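Local coordinates for protein inorganic pyrophosphatase (Ehrlichia chaffeensis, PDB 3LO0) that probably catalyses the magnesium-dependent hydrolysis of inorganic pyrophosphate to two phosphate ions, working as a homohexamer in the cytoplasm, at residues K126-P131 with S146-S151. Numbering follows the deposited sequence.
Sequences KILAVP and SDFPVS
Lys-126 NZ, on the strand that two residues later brings Leu-128 against Phe-148, is held by a hydrogen bond to Tyr-77 OH, with longer, weak ion pairs to Asp-92 and Asp-124. All three are among the residues predicted to bind substrate (Tyr-77) or magnesium (Asp-92, Asp-124), so Lys-126 reaches the probable active site from strand 124-131. Further along, the contact with 146-151 is wholly apolar: no hydrogen bond crosses it, and one aromatic ring spans the gap. The backbones stay well apart, with Val-130 CA and Phe-148 CA, the nearest pair, separated by 10.7 Å. Leu-128 and Val-130 both point toward 146-151, while Ala-129 between them turns away.

With chi1 at 179° Leu-128 swings CG away from the backbone N, and the outstretched CD2 comes to 3.8 Å from Phe-148 CD1; CE1 is equally near. Val-130 comes in farther round the ring, its CG1 3.7 Å from Phe-148 CZ. CE1 is the ring atom both methyls share; they approach obliquely, from different directions. In the barrel of a family I pyrophosphatase, an OB-like fold, this joins a barrel strand to the turn leading into helix 150-162, for which Pro-149 is the N-cap residue. Pro-149 CD lies in the plane of the Phe-148 ring, at its edge. Phe-152 meets the same ring edge-to-face, and Tyr-138 of a second subunit packs on Phe-148, bringing this buried cluster up to a hexamer interface. Leu-128 also touches Leu-153 and Ile-156 of the helix; its side chain is about 9 Å from that of Tyr-77.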
ATOM      1  N   LYS A 126      13.814 -11.468  23.053  1.00 28.93           N
ATOM      2  CA  LYS A 126      13.429 -11.474  21.653  1.00 27.11           C
ATOM      3  C   LYS A 126      14.705 -11.689  20.863  1.00 24.73           C
ATOM      4  O   LYS A 126      15.594 -10.848  20.906  1.00 24.50           O
ATOM      5  CB  LYS A 126      12.789 -10.144  21.223  1.00 27.14           C
ATOM      6  CG  LYS A 126      11.743  -9.623  22.203  1.00 29.18           C
ATOM      7  CD  LYS A 126      10.474 -10.443  22.131  1.00 27.99           C
ATOM      8  CE  LYS A 126       9.481  -9.937  23.128  1.00 27.87           C
ATOM      9  NZ  LYS A 126       8.322 -10.786  23.128  1.00 29.72           N
ATOM     10  N   ILE A 127      14.789 -12.811  20.167  1.00 22.39           N
ATOM     11  CA  ILE A 127      15.902 -13.072  19.259  1.00 21.26           C
ATOM     12  C   ILE A 127      15.865 -12.070  18.117  1.00 20.49           C
ATOM     13  O   ILE A 127      14.784 -11.726  17.641  1.00 20.42           O
ATOM     14  CB  ILE A 127      15.842 -14.491  18.698  1.00 21.10           C
ATOM     15  CG1 ILE A 127      15.769 -15.544  19.807  1.00 23.79           C
ATOM     16  CG2 ILE A 127      17.071 -14.756  17.848  1.00 21.76           C
ATOM     17  CD1 ILE A 127      16.895 -15.425  20.852  1.00 26.07           C
ATOM     18  N   LEU A 128      17.027 -11.528  17.742  1.00 20.34           N
ATOM     19  CA  LEU A 128      17.190 -10.742  16.518  1.00 19.40           C
ATOM     20  C   LEU A 128      17.940 -11.609  15.514  1.00 19.41           C
ATOM     21  O   LEU A 128      19.010 -12.138  15.791  1.00 19.58           O
ATOM     22  CB  LEU A 128      17.967  -9.433  16.752  1.00 20.14           C
ATOM     23  CG  LEU A 128      18.202  -8.551  15.509  1.00 20.27           C
ATOM     24  CD1 LEU A 128      16.864  -8.048  14.967  1.00 19.93           C
ATOM     25  CD2 LEU A 128      19.262  -7.392  15.778  1.00 22.04           C
ATOM     26  N   ALA A 129      17.384 -11.745  14.319  1.00 19.70           N
ATOM     27  CA  ALA A 129      17.966 -12.608  13.301  1.00 19.26           C
ATOM     28  C   ALA A 129      17.863 -11.925  11.955  1.00 19.31           C
ATOM     29  O   ALA A 129      17.112 -10.950  11.794  1.00 19.91           O
ATOM     30  CB  ALA A 129      17.226 -13.988  13.284  1.00 18.90           C
ATOM     31  N   VAL A 130      18.639 -12.425  10.998  1.00 19.68           N
ATOM     32  CA  VAL A 130      18.617 -11.939   9.649  1.00 19.38           C
ATOM     33  C   VAL A 130      18.401 -13.105   8.721  1.00 20.17           C
ATOM     34  O   VAL A 130      18.634 -14.248   9.109  1.00 19.74           O
ATOM     35  CB  VAL A 130      19.902 -11.217   9.257  1.00 19.87           C
ATOM     36  CG1 VAL A 130      20.106  -9.975  10.129  1.00 18.55           C
ATOM     37  CG2 VAL A 130      21.124 -12.219   9.282  1.00 18.41           C
ATOM     38  N   PRO A 131      17.930 -12.826   7.512  1.00 20.68           N
ATOM     39  CA  PRO A 131      17.773 -13.906   6.538  1.00 21.95           C
ATOM     40  C   PRO A 131      19.115 -14.572   6.210  1.00 22.12           C
ATOM     41  O   PRO A 131      20.167 -13.905   6.202  1.00 22.39           O
ATOM     42  CB  PRO A 131      17.205 -13.201   5.315  1.00 22.44           C
ATOM     43  CG  PRO A 131      16.558 -11.932   5.844  1.00 20.74           C
ATOM     44  CD  PRO A 131      17.446 -11.534   6.984  1.00 21.53           C
ATOM     45  N   SER A 146      25.591  -6.086  16.997  1.00 32.79           N
ATOM     46  CA  SER A 146      26.335  -4.820  17.004  1.00 34.44           C
ATOM     47  C   SER A 146      26.819  -4.388  15.599  1.00 35.55           C
ATOM     48  O   SER A 146      27.238  -3.228  15.407  1.00 37.07           O
ATOM     49  CB  SER A 146      27.502  -4.887  18.006  1.00 35.42           C
ATOM     50  OG  SER A 146      28.270  -6.062  17.843  1.00 35.10           O
ATOM     51  N   ASP A 147      26.738  -5.290  14.615  1.00 34.99           N
ATOM     52  CA  ASP A 147      27.013  -4.929  13.226  1.00 35.14           C
ATOM     53  C   ASP A 147      25.915  -4.088  12.595  1.00 34.67           C
ATOM     54  O   ASP A 147      26.166  -3.479  11.558  1.00 35.73           O
ATOM     55  CB  ASP A 147      27.264  -6.168  12.355  1.00 35.12           C
ATOM     56  CG  ASP A 147      28.538  -6.893  12.711  1.00 35.70           C
ATOM     57  OD1 ASP A 147      29.513  -6.232  13.146  1.00 36.82           O
ATOM     58  OD2 ASP A 147      28.571  -8.137  12.568  1.00 34.11           O
ATOM     59  N   PHE A 148      24.696  -4.066  13.171  1.00 32.52           N
ATOM     60  CA  PHE A 148      23.694  -3.097  12.780  1.00 31.71           C
ATOM     61  C   PHE A 148      23.980  -1.683  13.325  1.00 31.83           C
ATOM     62  O   PHE A 148      24.562  -1.557  14.393  1.00 31.39           O
ATOM     63  CB  PHE A 148      22.304  -3.464  13.297  1.00 30.69           C
ATOM     64  CG  PHE A 148      21.595  -4.502  12.481  1.00 29.93           C
ATOM     65  CD1 PHE A 148      21.274  -5.737  13.033  1.00 26.50           C
ATOM     66  CD2 PHE A 148      21.246  -4.246  11.165  1.00 30.30           C
ATOM     67  CE1 PHE A 148      20.595  -6.685  12.269  1.00 27.25           C
ATOM     68  CE2 PHE A 148      20.578  -5.186  10.408  1.00 31.21           C
ATOM     69  CZ  PHE A 148      20.239  -6.407  10.971  1.00 28.48           C
ATOM     70  N   PRO A 149      23.480  -0.635  12.640  1.00 31.41           N
ATOM     71  CA  PRO A 149      23.514   0.720  13.202  1.00 32.52           C
ATOM     72  C   PRO A 149      22.864   0.790  14.590  1.00 32.75           C
ATOM     73  O   PRO A 149      21.806   0.212  14.786  1.00 31.64           O
ATOM     74  CB  PRO A 149      22.670   1.535  12.201  1.00 32.59           C
ATOM     75  CG  PRO A 149      22.775   0.759  10.896  1.00 31.06           C
ATOM     76  CD  PRO A 149      22.804  -0.670  11.328  1.00 30.75           C
ATOM     77  N   VAL A 150      23.471   1.518  15.529  1.00 33.63           N
ATOM     78  CA  VAL A 150      22.915   1.630  16.880  1.00 34.52           C
ATOM     79  C   VAL A 150      21.519   2.251  16.856  1.00 34.13           C
ATOM     80  O   VAL A 150      20.646   1.878  17.654  1.00 34.77           O
ATOM     81  CB  VAL A 150      23.876   2.404  17.839  1.00 36.56           C
ATOM     82  CG1 VAL A 150      23.903   3.940  17.525  1.00 36.51           C
ATOM     83  CG2 VAL A 150      23.533   2.116  19.315  1.00 38.85           C
ATOM     84  N   SER A 151      21.270   3.155  15.911  1.00 33.99           N
ATOM     85  CA  SER A 151      19.945   3.753  15.799  1.00 33.46           C
ATOM     86  C   SER A 151      18.877   2.688  15.569  1.00 31.73           C
ATOM     87  O   SER A 151      17.777   2.775  16.101  1.00 32.63           O
ATOM     88  CB  SER A 151      19.891   4.822  14.684  1.00 34.84           C
ATOM     89  OG  SER A 151      20.462   4.370  13.462  1.00 35.66           O
TER